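Local coordinates for 16S rRNA methyltransferase (Streptomyces sp. DSM 40477, PDB 3MQ2), which methylates N1 of adenine 1408 in 16S rRNA using S-adenosyl-L-methionine and so confers resistance to aminoglycosides such as kanamycin, neomycin and apramycin, at residues P42-R52 and G78-L86. Numbering follows the deposited sequence.
Sequences PYKVARQNPSR and GGLPNLLYL
A chi1 of -174° points the Tyr43 ring of helix 40-48 away from its own amide nitrogen, and one face of it meets Leu80 CD1, while Asn82, whose CG sits between its backbone N and carbonyl carbon (chi1 62°), turns its amide toward the helix's C-terminal end. The contact belongs to the Rossmann-like fold of class I methyltransferases: the helix packs nearly antiparallel to strand 83-86, an outermost strand of the central sheet, and to the loop leading into it. The amide of Asn82 bridges two backbone carbonyls. Asn82 ND2 donates to Ala46 O in the last helical turn (3.0 Å, almost straight at 175°) and to Arg52 O, at the end of the turn Asn49-Arg52 that follows the helix, thereby joining the end of the helix and this turn to the loop that leads into strand 83-86. Between the two ends, Ala46 CB rests on Leu83 CB and on Leu80 CD1, each at 3.9 Å. Leu83 continues the apolar layer, reaching Pro42 with CD1 and Tyr43 with CD2. Farther along, Pro42 CG lies 3.9 Å from Tyr85 CE1, and the Tyr85 hydroxyl is held by Gly39 O; the side chain of Pro42 also touches Val54 and Ala56 of strand 52-58 and lies about 7 Å from the bound S-adenosyl-L-homocysteine. Leu80 splits its methyls between two flat groups. Leu80 CD2 lies over one face of the Arg47 guanidinium, whose NH1 reaches Gly79 O through a water, and Leu80 CD1 makes a CH-pi contact with the Tyr43 ring, 3.8 Å from its centroid. At that ring's edge, Tyr43 OH donates to a lone pair of Gly78 O at 2.6 Å, in the carbonyl plane.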
loop_
_atom_site.group_PDB
_atom_site.type_symbol
_atom_site.label_atom_id
_atom_site.label_comp_id
_atom_site.label_asym_id
_atom_site.label_seq_id
_atom_site.Cartn_x
_atom_site.Cartn_y
_atom_site.Cartn_z
ATOM N N PRO A 42 -2.508 -6.248 -5.204
ATOM C CA PRO A 42 -1.175 -6.657 -5.665
ATOM C C PRO A 42 -1.224 -7.860 -6.605
ATOM O O PRO A 42 -0.329 -8.037 -7.427
ATOM C CB PRO A 42 -0.440 -7.013 -4.361
ATOM C CG PRO A 42 -1.531 -7.251 -3.347
ATOM C CD PRO A 42 -2.639 -6.292 -3.738
ATOM N N TYR A 43 -2.264 -8.676 -6.491
ATOM C CA TYR A 43 -2.423 -9.793 -7.412
ATOM C C TYR A 43 -2.601 -9.232 -8.821
ATOM O O TYR A 43 -1.955 -9.689 -9.767
ATOM C CB TYR A 43 -3.618 -10.661 -7.016
ATOM C CG TYR A 43 -3.743 -11.907 -7.857
ATOM C CD1 TYR A 43 -3.147 -13.099 -7.463
ATOM C CD2 TYR A 43 -4.450 -11.890 -9.053
ATOM C CE1 TYR A 43 -3.255 -14.246 -8.233
ATOM C CE2 TYR A 43 -4.555 -13.032 -9.834
ATOM C CZ TYR A 43 -3.959 -14.207 -9.417
ATOM O OH TYR A 43 -4.066 -15.348 -10.189
ATOM N N LYS A 44 -3.462 -8.227 -8.954
ATOM C CA LYS A 44 -3.598 -7.540 -10.239
ATOM C C LYS A 44 -2.287 -6.921 -10.699
ATOM O O LYS A 44 -1.887 -7.092 -11.848
ATOM C CB LYS A 44 -4.690 -6.463 -10.199
ATOM C CG LYS A 44 -4.641 -5.535 -11.426
ATOM C CD LYS A 44 -5.883 -4.669 -11.542
ATOM C CE LYS A 44 -5.912 -3.890 -12.856
ATOM N NZ LYS A 44 -7.202 -3.147 -13.048
ATOM N N VAL A 45 -1.605 -6.207 -9.807
ATOM C CA VAL A 45 -0.346 -5.580 -10.182
ATOM C C VAL A 45 0.663 -6.611 -10.692
ATOM O O VAL A 45 1.284 -6.411 -11.740
ATOM C CB VAL A 45 0.246 -4.735 -9.033
ATOM C CG1 VAL A 45 1.608 -4.150 -9.422
ATOM C CG2 VAL A 45 -0.720 -3.620 -8.660
ATOM N N ALA A 46 0.809 -7.723 -9.969
ATOM C CA ALA A 46 1.753 -8.757 -10.385
ATOM C C ALA A 46 1.347 -9.366 -11.728
ATOM O O ALA A 46 2.192 -9.595 -12.594
ATOM C CB ALA A 46 1.895 -9.839 -9.303
ATOM N N ARG A 47 0.052 -9.617 -11.900
ATOM C CA ARG A 47 -0.456 -10.197 -13.135
ATOM C C ARG A 47 -0.103 -9.300 -14.317
ATOM O O ARG A 47 0.322 -9.774 -15.381
ATOM C CB ARG A 47 -1.971 -10.352 -13.046
ATOM C CG ARG A 47 -2.632 -10.727 -14.358
ATOM C CD ARG A 47 -2.405 -12.185 -14.678
ATOM N NE ARG A 47 -3.111 -13.057 -13.745
ATOM C CZ ARG A 47 -2.976 -14.378 -13.717
ATOM N NH1 ARG A 47 -2.157 -14.982 -14.569
ATOM N NH2 ARG A 47 -3.660 -15.096 -12.839
ATOM N N GLN A 48 -0.269 -7.996 -14.123
ATOM C CA GLN A 48 -0.107 -7.038 -15.215
ATOM C C GLN A 48 1.330 -6.564 -15.409
ATOM O O GLN A 48 1.654 -5.940 -16.426
ATOM C CB GLN A 48 -1.024 -5.836 -15.001
ATOM C CG GLN A 48 -2.498 -6.185 -15.080
ATOM C CD GLN A 48 -3.392 -4.968 -14.972
ATOM O OE1 GLN A 48 -4.595 -5.045 -15.225
ATOM N NE2 GLN A 48 -2.808 -3.836 -14.596
ATOM N N ASN A 49 2.183 -6.862 -14.432
ATOM C CA ASN A 49 3.587 -6.457 -14.460
ATOM C C ASN A 49 4.532 -7.640 -14.217
ATOM O O ASN A 49 5.188 -7.711 -13.176
ATOM C CB ASN A 49 3.846 -5.379 -13.400
ATOM C CG ASN A 49 3.052 -4.105 -13.645
ATOM O OD1 ASN A 49 3.516 -3.197 -14.336
ATOM N ND2 ASN A 49 1.858 -4.026 -13.067
ATOM N N PRO A 50 4.618 -8.565 -15.185
ATOM C CA PRO A 50 5.398 -9.806 -15.060
ATOM C C PRO A 50 6.890 -9.589 -14.780
ATOM O O PRO A 50 7.543 -10.494 -14.268
ATOM C CB PRO A 50 5.215 -10.471 -16.433
ATOM C CG PRO A 50 3.933 -9.915 -16.947
ATOM C CD PRO A 50 3.889 -8.498 -16.463
ATOM N N SER A 51 7.418 -8.414 -15.109
ATOM C CA SER A 51 8.844 -8.154 -14.936
ATOM C C SER A 51 9.200 -7.497 -13.601
ATOM O O SER A 51 10.372 -7.239 -13.327
ATOM C CB SER A 51 9.368 -7.294 -16.091
ATOM O OG SER A 51 8.874 -5.972 -15.989
ATOM N N ARG A 52 8.199 -7.232 -12.769
ATOM C CA ARG A 52 8.454 -6.648 -11.456
ATOM C C ARG A 52 8.026 -7.607 -10.363
ATOM O O ARG A 52 7.101 -8.400 -10.551
ATOM C CB ARG A 52 7.729 -5.311 -11.318
ATOM C CG ARG A 52 8.017 -4.384 -12.485
ATOM C CD ARG A 52 6.917 -3.363 -12.672
ATOM N NE ARG A 52 7.054 -2.274 -11.720
ATOM C CZ ARG A 52 6.225 -1.242 -11.638
ATOM N NH1 ARG A 52 5.181 -1.151 -12.454
ATOM N NH2 ARG A 52 6.443 -0.302 -10.733
ATOM N N GLY A 78 -3.799 -20.037 -11.433
ATOM C CA GLY A 78 -3.754 -18.667 -10.954
ATOM C C GLY A 78 -2.473 -18.305 -10.223
ATOM O O GLY A 78 -2.362 -17.219 -9.656
ATOM N N GLY A 79 -1.501 -19.211 -10.228
ATOM C CA GLY A 79 -0.228 -18.948 -9.577
ATOM C C GLY A 79 0.542 -17.838 -10.274
ATOM O O GLY A 79 0.468 -17.698 -11.502
ATOM N N LEU A 80 1.267 -17.046 -9.484
ATOM C CA LEU A 80 2.141 -15.988 -9.982
ATOM C C LEU A 80 3.478 -16.059 -9.262
ATOM O O LEU A 80 3.516 -16.043 -8.031
ATOM C CB LEU A 80 1.528 -14.611 -9.716
ATOM C CG LEU A 80 0.238 -14.261 -10.457
ATOM C CD1 LEU A 80 -0.318 -12.939 -9.954
ATOM C CD2 LEU A 80 0.492 -14.200 -11.950
ATOM N N PRO A 81 4.580 -16.128 -10.022
ATOM C CA PRO A 81 5.914 -16.253 -9.429
ATOM C C PRO A 81 6.423 -14.944 -8.846
ATOM O O PRO A 81 7.327 -14.964 -8.013
ATOM C CB PRO A 81 6.784 -16.618 -10.636
ATOM C CG PRO A 81 6.113 -15.917 -11.774
ATOM C CD PRO A 81 4.637 -16.065 -11.495
ATOM N N ASN A 82 5.850 -13.829 -9.285
ATOM C CA ASN A 82 6.368 -12.502 -8.946
ATOM C C ASN A 82 5.535 -11.799 -7.886
ATOM O O ASN A 82 5.396 -10.581 -7.902
ATOM C CB ASN A 82 6.448 -11.623 -10.195
ATOM C CG ASN A 82 5.083 -11.382 -10.834
ATOM O OD1 ASN A 82 4.200 -12.244 -10.791
ATOM N ND2 ASN A 82 4.905 -10.206 -11.428
ATOM N N LEU A 83 4.983 -12.579 -6.969
ATOM C CA LEU A 83 4.081 -12.052 -5.951
ATOM C C LEU A 83 4.378 -12.723 -4.615
ATOM O O LEU A 83 4.416 -13.950 -4.511
ATOM C CB LEU A 83 2.633 -12.313 -6.370
ATOM C CG LEU A 83 1.518 -11.853 -5.428
ATOM C CD1 LEU A 83 1.660 -10.366 -5.073
ATOM C CD2 LEU A 83 0.168 -12.126 -6.097
ATOM N N LEU A 84 4.589 -11.905 -3.596
ATOM C CA LEU A 84 4.956 -12.390 -2.285
ATOM C C LEU A 84 4.113 -11.668 -1.242
ATOM O O LEU A 84 4.128 -10.442 -1.169
ATOM C CB LEU A 84 6.445 -12.113 -2.053
ATOM C CG LEU A 84 7.008 -12.327 -0.659
ATOM C CD1 LEU A 84 6.961 -13.799 -0.301
ATOM C CD2 LEU A 84 8.448 -11.814 -0.613
ATOM N N TYR A 85 3.362 -12.434 -0.454
ATOM C CA TYR A 85 2.581 -11.885 0.649
ATOM C C TYR A 85 3.327 -12.083 1.966
ATOM O O TYR A 85 3.798 -13.186 2.264
ATOM C CB TYR A 85 1.212 -12.570 0.724
ATOM C CG TYR A 85 0.314 -12.200 -0.428
ATOM C CD1 TYR A 85 -0.364 -10.996 -0.435
ATOM C CD2 TYR A 85 0.169 -13.050 -1.523
ATOM C CE1 TYR A 85 -1.184 -10.649 -1.494
ATOM C CE2 TYR A 85 -0.636 -12.710 -2.591
ATOM C CZ TYR A 85 -1.307 -11.506 -2.568
ATOM O OH TYR A 85 -2.115 -11.163 -3.622
ATOM N N LEU A 86 3.427 -11.016 2.755
ATOM C CA LEU A 86 4.176 -11.056 4.012
ATOM C C LEU A 86 3.307 -10.614 5.185
ATOM O O LEU A 86 2.418 -9.785 5.042
ATOM C CB LEU A 86 5.396 -10.125 3.932
ATOM C CG LEU A 86 6.416 -10.422 2.837
ATOM C CD1 LEU A 86 7.595 -9.443 2.938
ATOM C CD2 LEU A 86 6.936 -11.862 2.917
HETATM O O HOH W 1 -1.402 -17.508 -13.399
#